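Local atomic coordinates of genome polyprotein (Rhinovirus C, PDB entry 6KU7), a protein that is a picornavirus 3C cysteine protease, which probably cleaves the viral polyprotein at specific sites during processing into mature proteins. Residues 120-125 with 142-147; 43-48 with 73-78. One frame throughout, in Å; residues are numbered along the deposited sequence.

Contact 1: 120-125 with 142-147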
ATOM      1  N   VAL A 120     -10.361  -7.906   5.492  1.00 25.45           N
ATOM      2  CA  VAL A 120     -10.054  -8.943   6.453  1.00 26.63           C
ATOM      3  C   VAL A 120      -9.541  -8.249   7.701  1.00 27.94           C
ATOM      4  O   VAL A 120      -8.766  -7.289   7.607  1.00 24.23           O
ATOM      5  CB  VAL A 120      -9.017  -9.914   5.855  1.00 32.97           C
ATOM      6  CG1 VAL A 120      -7.854 -10.111   6.777  1.00 32.19           C
ATOM      7  CG2 VAL A 120      -9.683 -11.236   5.445  1.00 34.36           C
ATOM      8  N   GLU A 121     -10.000  -8.702   8.860  1.00 25.08           N
ATOM      9  CA  GLU A 121      -9.541  -8.134  10.116  1.00 28.72           C
ATOM     10  C   GLU A 121      -8.155  -8.667  10.452  1.00 26.02           C
ATOM     11  O   GLU A 121      -7.956  -9.870  10.606  1.00 26.74           O
ATOM     12  CB  GLU A 121     -10.520  -8.449  11.241  1.00 30.48           C
ATOM     13  CG  GLU A 121     -10.156  -7.745  12.531  1.00 35.98           C
ATOM     14  CD  GLU A 121     -11.051  -6.538  12.861  1.00 45.36           C
ATOM     15  OE1 GLU A 121     -12.216  -6.756  13.258  1.00 51.08           O
ATOM     16  OE2 GLU A 121     -10.534  -5.411  12.744  1.00 53.44           O
ATOM     17  N   VAL A 122      -7.192  -7.764  10.577  1.00 25.53           N
ATOM     18  CA  VAL A 122      -5.807  -8.154  10.792  1.00 27.13           C
ATOM     19  C   VAL A 122      -5.404  -7.986  12.253  1.00 26.67           C
ATOM     20  O   VAL A 122      -4.370  -8.526  12.680  1.00 25.67           O
ATOM     21  CB  VAL A 122      -4.932  -7.345   9.806  1.00 26.02           C
ATOM     22  CG1 VAL A 122      -4.017  -6.374  10.493  1.00 25.67           C
ATOM     23  CG2 VAL A 122      -4.256  -8.226   8.823  1.00 25.60           C
ATOM     24  N   GLY A 123      -6.191  -7.295  13.033  1.00 26.85           N
ATOM     25  CA  GLY A 123      -5.865  -7.089  14.411  1.00 26.02           C
ATOM     26  C   GLY A 123      -4.941  -5.937  14.687  1.00 27.54           C
ATOM     27  O   GLY A 123      -4.989  -4.916  14.068  1.00 28.66           O
ATOM     28  N   THR A 124      -4.073  -6.155  15.636  1.00 25.83           N
ATOM     29  CA  THR A 124      -3.137  -5.184  16.102  1.00 26.22           C
ATOM     30  C   THR A 124      -1.894  -5.125  15.250  1.00 25.45           C
ATOM     31  O   THR A 124      -1.321  -6.100  14.910  1.00 23.27           O
ATOM     32  CB  THR A 124      -2.811  -5.478  17.564  1.00 30.00           C
ATOM     33  OG1 THR A 124      -3.998  -5.373  18.320  1.00 30.00           O
ATOM     34  CG2 THR A 124      -1.804  -4.549  18.102  1.00 30.00           C
ATOM     35  N   VAL A 125      -1.523  -3.916  14.919  1.00 23.70           N
ATOM     36  CA  VAL A 125      -0.399  -3.602  14.098  1.00 26.15           C
ATOM     37  C   VAL A 125       0.650  -2.846  14.895  1.00 28.13           C
ATOM     38  O   VAL A 125       0.357  -1.897  15.546  1.00 27.81           O
ATOM     39  CB  VAL A 125      -0.866  -2.749  12.920  1.00 30.00           C
ATOM     40  CG1 VAL A 125       0.284  -2.214  12.141  1.00 30.00           C
ATOM     41  CG2 VAL A 125      -1.861  -3.500  12.077  1.00 30.00           C
ATOM     42  N   LEU A 142       5.539  -2.182   9.654  1.00 22.65           N
ATOM     43  CA  LEU A 142       4.604  -2.553  10.712  1.00 22.68           C
ATOM     44  C   LEU A 142       4.220  -4.010  10.506  1.00 23.57           C
ATOM     45  O   LEU A 142       4.267  -4.517   9.385  1.00 24.08           O
ATOM     46  CB  LEU A 142       3.345  -1.685  10.706  1.00 23.22           C
ATOM     47  CG  LEU A 142       3.448  -0.182  10.499  1.00 22.32           C
ATOM     48  CD1 LEU A 142       2.025   0.395  10.510  1.00 22.40           C
ATOM     49  CD2 LEU A 142       4.365   0.479  11.542  1.00 24.18           C
ATOM     50  N   LYS A 143       3.873  -4.691  11.594  1.00 22.82           N
ATOM     51  CA  LYS A 143       3.705  -6.138  11.578  1.00 21.53           C
ATOM     52  C   LYS A 143       2.382  -6.502  12.224  1.00 24.05           C
ATOM     53  O   LYS A 143       1.976  -5.893  13.223  1.00 24.44           O
ATOM     54  CB  LYS A 143       4.838  -6.861  12.325  1.00 23.30           C
ATOM     55  CG  LYS A 143       4.537  -8.364  12.558  1.00 25.38           C
ATOM     56  CD  LYS A 143       5.213  -8.936  13.796  1.00 31.49           C
ATOM     57  CE  LYS A 143       4.598  -8.466  15.091  1.00 27.88           C
ATOM     58  NZ  LYS A 143       3.911  -9.554  15.846  1.00 29.38           N
ATOM     59  N   TYR A 144       1.716  -7.498  11.657  1.00 21.25           N
ATOM     60  CA  TYR A 144       0.440  -7.947  12.181  1.00 22.79           C
ATOM     61  C   TYR A 144       0.421  -9.460  12.198  1.00 25.05           C
ATOM     62  O   TYR A 144       1.048 -10.105  11.357  1.00 26.45           O
ATOM     63  CB  TYR A 144      -0.743  -7.401  11.359  1.00 21.86           C
ATOM     64  CG  TYR A 144      -0.480  -7.236   9.871  1.00 21.24           C
ATOM     65  CD1 TYR A 144      -0.684  -8.278   8.978  1.00 26.06           C
ATOM     66  CD2 TYR A 144      -0.034  -6.017   9.364  1.00 25.40           C
ATOM     67  CE1 TYR A 144      -0.458  -8.099   7.601  1.00 29.50           C
ATOM     68  CE2 TYR A 144       0.208  -5.834   8.020  1.00 29.67           C
ATOM     69  CZ  TYR A 144      -0.010  -6.875   7.139  1.00 28.64           C
ATOM     70  OH  TYR A 144       0.234  -6.692   5.798  1.00 52.82           O
ATOM     71  N   ASN A 145      -0.326 -10.017  13.152  1.00 22.48           N
ATOM     72  CA  ASN A 145      -0.421 -11.466  13.305  1.00 24.12           C
ATOM     73  C   ASN A 145      -1.613 -11.954  12.496  1.00 25.84           C
ATOM     74  O   ASN A 145      -2.695 -12.208  13.020  1.00 28.28           O
ATOM     75  CB  ASN A 145      -0.535 -11.837  14.777  1.00 21.99           C
ATOM     76  CG  ASN A 145       0.735 -11.548  15.535  1.00 27.50           C
ATOM     77  OD1 ASN A 145       1.839 -11.741  15.015  1.00 24.27           O
ATOM     78  ND2 ASN A 145       0.594 -11.068  16.763  1.00 30.75           N
ATOM     79  N   TYR A 146      -1.413 -12.048  11.179  1.00 22.66           N
ATOM     80  CA  TYR A 146      -2.447 -12.559  10.286  1.00 21.96           C
ATOM     81  C   TYR A 146      -1.739 -13.286   9.155  1.00 25.29           C
ATOM     82  O   TYR A 146      -0.767 -12.743   8.604  1.00 27.23           O
ATOM     83  CB  TYR A 146      -3.344 -11.455   9.717  1.00 28.04           C
ATOM     84  CG  TYR A 146      -4.441 -11.971   8.809  1.00 27.40           C
ATOM     85  CD1 TYR A 146      -5.680 -12.346   9.323  1.00 26.49           C
ATOM     86  CD2 TYR A 146      -4.219 -12.132   7.440  1.00 26.06           C
ATOM     87  CE1 TYR A 146      -6.681 -12.851   8.489  1.00 29.67           C
ATOM     88  CE2 TYR A 146      -5.204 -12.639   6.610  1.00 27.42           C
ATOM     89  CZ  TYR A 146      -6.430 -12.992   7.137  1.00 30.16           C
ATOM     90  OH  TYR A 146      -7.412 -13.480   6.304  1.00 33.35           O
ATOM     91  N   PRO A 147      -2.200 -14.509   8.772  1.00 24.16           N
ATOM     92  CA  PRO A 147      -1.539 -15.304   7.719  1.00 25.99           C
ATOM     93  C   PRO A 147      -1.866 -14.792   6.319  1.00 26.85           C
ATOM     94  O   PRO A 147      -2.632 -15.381   5.556  1.00 27.84           O
ATOM     95  CB  PRO A 147      -2.103 -16.710   7.974  1.00 24.67           C
ATOM     96  CG  PRO A 147      -3.485 -16.466   8.445  1.00 25.85           C
ATOM     97  CD  PRO A 147      -3.424 -15.170   9.268  1.00 25.81           C
TER
HETATM   98  O   HOH W   1      -2.002  -8.616  14.645  1.00 24.73           O

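Contact 2: 43-48 with 73-78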
ATOM      1  N   VAL A  43       2.602   2.279  -4.868  1.00 22.85           N
ATOM      2  CA  VAL A  43       2.665   0.876  -5.264  1.00 22.58           C
ATOM      3  C   VAL A  43       3.871   0.232  -4.571  1.00 25.93           C
ATOM      4  O   VAL A  43       4.829   0.925  -4.214  1.00 24.65           O
ATOM      5  CB  VAL A  43       2.802   0.738  -6.806  1.00 22.76           C
ATOM      6  CG1 VAL A  43       4.108   1.368  -7.289  1.00 21.71           C
ATOM      7  CG2 VAL A  43       2.671  -0.704  -7.288  1.00 25.02           C
ATOM      8  N   PRO A  44       3.808  -1.080  -4.334  1.00 22.83           N
ATOM      9  CA  PRO A  44       4.994  -1.733  -3.748  1.00 25.44           C
ATOM     10  C   PRO A  44       6.168  -1.718  -4.718  1.00 23.83           C
ATOM     11  O   PRO A  44       6.026  -1.979  -5.916  1.00 23.04           O
ATOM     12  CB  PRO A  44       4.511  -3.159  -3.451  1.00 24.49           C
ATOM     13  CG  PRO A  44       3.034  -3.032  -3.310  1.00 21.76           C
ATOM     14  CD  PRO A  44       2.632  -1.967  -4.297  1.00 20.63           C
ATOM     15  N   THR A  45       7.340  -1.387  -4.174  1.00 24.40           N
ATOM     16  CA  THR A  45       8.542  -1.264  -4.991  1.00 25.11           C
ATOM     17  C   THR A  45       8.851  -2.556  -5.740  1.00 28.37           C
ATOM     18  O   THR A  45       9.310  -2.517  -6.887  1.00 26.10           O
ATOM     19  CB  THR A  45       9.708  -0.855  -4.109  1.00 23.69           C
ATOM     20  OG1 THR A  45       9.398   0.399  -3.477  1.00 23.24           O
ATOM     21  CG2 THR A  45      10.991  -0.725  -4.937  1.00 23.47           C
ATOM     22  N   HIS A  46       8.578  -3.720  -5.125  1.00 27.75           N
ATOM     23  CA  HIS A  46       8.912  -4.916  -5.892  1.00 29.59           C
ATOM     24  C   HIS A  46       7.900  -5.214  -6.998  1.00 27.72           C
ATOM     25  O   HIS A  46       8.085  -6.225  -7.673  1.00 30.78           O
ATOM     26  CB  HIS A  46       9.105  -6.127  -4.965  1.00 32.09           C
ATOM     27  CG  HIS A  46       7.840  -6.830  -4.572  1.00 37.29           C
ATOM     28  ND1 HIS A  46       7.036  -6.401  -3.536  1.00 37.73           N
ATOM     29  CD2 HIS A  46       7.260  -7.958  -5.054  1.00 39.59           C
ATOM     30  CE1 HIS A  46       6.006  -7.221  -3.407  1.00 38.60           C
ATOM     31  NE2 HIS A  46       6.117  -8.173  -4.318  1.00 39.84           N
ATOM     32  N   ALA A  47       6.878  -4.390  -7.261  1.00 25.32           N
ATOM     33  CA  ALA A  47       6.139  -4.521  -8.516  1.00 28.08           C
ATOM     34  C   ALA A  47       6.994  -4.188  -9.724  1.00 27.70           C
ATOM     35  O   ALA A  47       6.661  -4.607 -10.837  1.00 26.97           O
ATOM     36  CB  ALA A  47       4.906  -3.611  -8.534  1.00 28.17           C
ATOM     37  N   GLU A  48       8.060  -3.411  -9.532  1.00 28.14           N
ATOM     38  CA  GLU A  48       8.986  -3.047 -10.606  1.00 31.31           C
ATOM     39  C   GLU A  48       8.264  -2.349 -11.760  1.00 32.32           C
ATOM     40  O   GLU A  48       8.344  -2.764 -12.917  1.00 34.58           O
ATOM     41  CB  GLU A  48       9.754  -4.280 -11.086  1.00 30.93           C
ATOM     42  CG  GLU A  48      10.827  -4.724 -10.081  1.00 38.10           C
ATOM     43  CD  GLU A  48      11.685  -5.890 -10.572  1.00 46.08           C
ATOM     44  OE1 GLU A  48      12.049  -5.924 -11.774  1.00 47.74           O
ATOM     45  OE2 GLU A  48      11.999  -6.774  -9.748  1.00 49.22           O
ATOM     46  N   ASP A  73      19.500   4.775   2.840  1.00 47.66           N
ATOM     47  CA  ASP A  73      19.363   4.202   1.509  1.00 47.44           C
ATOM     48  C   ASP A  73      18.694   2.813   1.519  1.00 44.13           C
ATOM     49  O   ASP A  73      18.690   2.106   0.510  1.00 42.81           O
ATOM     50  CB  ASP A  73      20.726   4.177   0.800  1.00 49.06           C
ATOM     51  CG  ASP A  73      20.695   3.449  -0.526  1.00 54.35           C
ATOM     52  OD1 ASP A  73      21.267   2.337  -0.594  1.00 55.96           O
ATOM     53  OD2 ASP A  73      20.055   3.961  -1.474  1.00 57.32           O
ATOM     54  N   THR A  74      18.030   2.407   2.602  1.00 43.85           N
ATOM     55  CA  THR A  74      17.350   1.116   2.613  1.00 41.14           C
ATOM     56  C   THR A  74      15.883   1.292   2.209  1.00 36.41           C
ATOM     57  O   THR A  74      15.206   2.214   2.675  1.00 33.90           O
ATOM     58  CB  THR A  74      17.480   0.422   3.977  1.00 44.96           C
ATOM     59  OG1 THR A  74      16.419   0.818   4.839  1.00 49.14           O
ATOM     60  CG2 THR A  74      18.793   0.780   4.636  1.00 44.34           C
ATOM     61  N   ASP A  75      15.413   0.412   1.326  1.00 32.70           N
ATOM     62  CA  ASP A  75      14.056   0.483   0.798  1.00 31.54           C
ATOM     63  C   ASP A  75      13.010   0.511   1.903  1.00 32.82           C
ATOM     64  O   ASP A  75      13.082  -0.248   2.871  1.00 34.67           O
ATOM     65  CB  ASP A  75      13.793  -0.720  -0.103  1.00 30.46           C
ATOM     66  CG  ASP A  75      14.405  -0.571  -1.463  1.00 34.22           C
ATOM     67  OD1 ASP A  75      14.198   0.491  -2.082  1.00 39.70           O
ATOM     68  OD2 ASP A  75      15.099  -1.502  -1.908  1.00 37.10           O
ATOM     69  N   THR A  76      12.024   1.392   1.750  1.00 29.17           N
ATOM     70  CA  THR A  76      10.772   1.223   2.473  1.00 28.04           C
ATOM     71  C   THR A  76       9.843   0.231   1.784  1.00 27.38           C
ATOM     72  O   THR A  76       8.861  -0.189   2.402  1.00 25.14           O
ATOM     73  CB  THR A  76      10.029   2.545   2.624  1.00 23.97           C
ATOM     74  OG1 THR A  76       9.509   2.941   1.343  1.00 26.07           O
ATOM     75  CG2 THR A  76      10.949   3.636   3.171  1.00 29.90           C
ATOM     76  N   GLU A  77      10.121  -0.136   0.529  1.00 23.72           N
ATOM     77  CA  GLU A  77       9.259  -0.968  -0.313  1.00 23.47           C
ATOM     78  C   GLU A  77       8.026  -0.191  -0.781  1.00 23.79           C
ATOM     79  O   GLU A  77       7.097  -0.763  -1.374  1.00 23.88           O
ATOM     80  CB  GLU A  77       8.903  -2.278   0.417  1.00 23.49           C
ATOM     81  CG  GLU A  77       8.219  -3.397  -0.364  1.00 29.22           C
ATOM     82  CD  GLU A  77       8.853  -3.722  -1.709  1.00 28.87           C
ATOM     83  OE1 GLU A  77      10.090  -3.612  -1.873  1.00 27.84           O
ATOM     84  OE2 GLU A  77       8.083  -4.113  -2.603  1.00 30.70           O
ATOM     85  N   ILE A  78       8.009   1.115  -0.560  1.00 21.59           N
ATOM     86  CA  ILE A  78       7.005   2.016  -1.116  1.00 24.04           C
ATOM     87  C   ILE A  78       7.605   2.773  -2.299  1.00 25.06           C
ATOM     88  O   ILE A  78       8.654   3.415  -2.171  1.00 23.31           O
ATOM     89  CB  ILE A  78       6.515   3.007  -0.048  1.00 26.48           C
ATOM     90  CG1 ILE A  78       5.594   2.320   0.954  1.00 23.11           C
ATOM     91  CG2 ILE A  78       5.815   4.198  -0.702  1.00 26.35           C
ATOM     92  CD1 ILE A  78       5.031   3.294   1.953  1.00 23.41           C
TER
HETATM   93  O   HOH W   2      11.403   1.087  -1.583  1.00 27.54           O

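Contact 1: 120-125 with 142-147
One water oxygen is gripped from both segments: it accepts from N145 N at 2.6 Å and donates to V122 O and T124 O, at 3.1 and 2.6 Å. It stands in for a direct hydrogen bond, of which there is none between the segments. The place is the antiparallel sheet of the second barrel of a chymotrypsin-like 3C protease, where strands 118-133 and 141-144 splay apart; their short axes make 140°, well short of antiparallel. A classic beta bulge adds to the irregularity, V122 and G123 both facing M106, and past Y144 the chain leaves the strand through an inverse gamma turn centred on N145.

Apolar side chains make up the rest of the contact. V122 meets two tyrosines with its two methyls: CG1 lies 3.5 Å from Y144 CB, while CG2 is as far from Y146 CB. Y144 sets CG between its backbone N and carbonyl carbon (chi1 34°), which brings the ring obliquely against V122 CG2 and V125 CG2; the Y144 side chain also touches I157. Y146 instead holds CG anti to its N (chi1 -179°), which brings one face of its ring against V120. There V120 CG1 makes a CH-pi contact over the face, 3.6 Å from the centroid of the Y146 ring, with P147 CD on the opposite face. At the far end V125 CG1 presses on L142 CB at 3.4 Å, tighter than usual for two carbons. On the exposed flank K143 NZ donates to N145 OD1 at 3.1 Å, tilted from the carbonyl plane.

Contact 2: 43-48 with 73-78
T45 N donates to E77 O at 2.9 Å, the direct backbone-to-backbone bond of the contact, with a nearly straight N-H...O angle of 167°, although the donor stands above the carbonyl plane and not on a lone pair. The same oxygen lies 3.3 Å from P44 CA, a CA-H...O contact. P44 and I78 form an antiparallel non-hydrogen-bonded pair with diverging side chains.

The second kind is a double grip on one carboxylate oxygen. H46 N meets E77 OE2 on its syn side at 2.6 Å; H46 ND1 reaches it at 2.7 Å from the opposite face of the carboxylate. The oxygen lies in the imidazole plane, but the two groups are turned 38° against each other. E77 gets there with CG anti to its backbone N and a bend at chi2 (47°). The ND1 bond helps hold the ring's rotation, while the bond from H46 N ties the same oxygen to the backbone; F31 meets the ring edge-to-face. This geometry, with C153 touching H46, is consistent with the Cys-His-Glu site of picornain 3C. V43, P44 and I78 belong to the first barrel, whereas D75 is backbone-bonded to C139 in the second, so 73-78 runs between the two and turns a corner at E77.

Water-mediated bonding forms a third group. One water accepts from T45 OG1 and from E77 N, both at 2.8 Å, and donates to D75 OD1; T45 OG1 is also hydrogen-bonded to T79 OG1. Within 73-78, an ST turn shapes the corner: I78 N donates to T76 OG1 at 3.0 Å, and T76 OG1 is also bonded to L68 O.

The two contacts occupy different places in the same protease: contact 1 lies within the seven-stranded sheet, while contact 2 joins the six-stranded closed sheet to a segment running between the two barrels. Their centres are 20 Å apart and their nearest atoms about 8 Å, so they do not touch. Contact 1 lies farther from the chain centre (14 Å against 10 Å) and mixes buried with exposed residues; none of the touching residues of contact 2 is exposed. Contact 1 buries more surface (404 against 257 Å²), mostly through methyls and tyrosine rings. Both have a bridging water, but only contact 2 has direct hydrogen bonds across its segments, and E77 there also touches V168 of the other sheet.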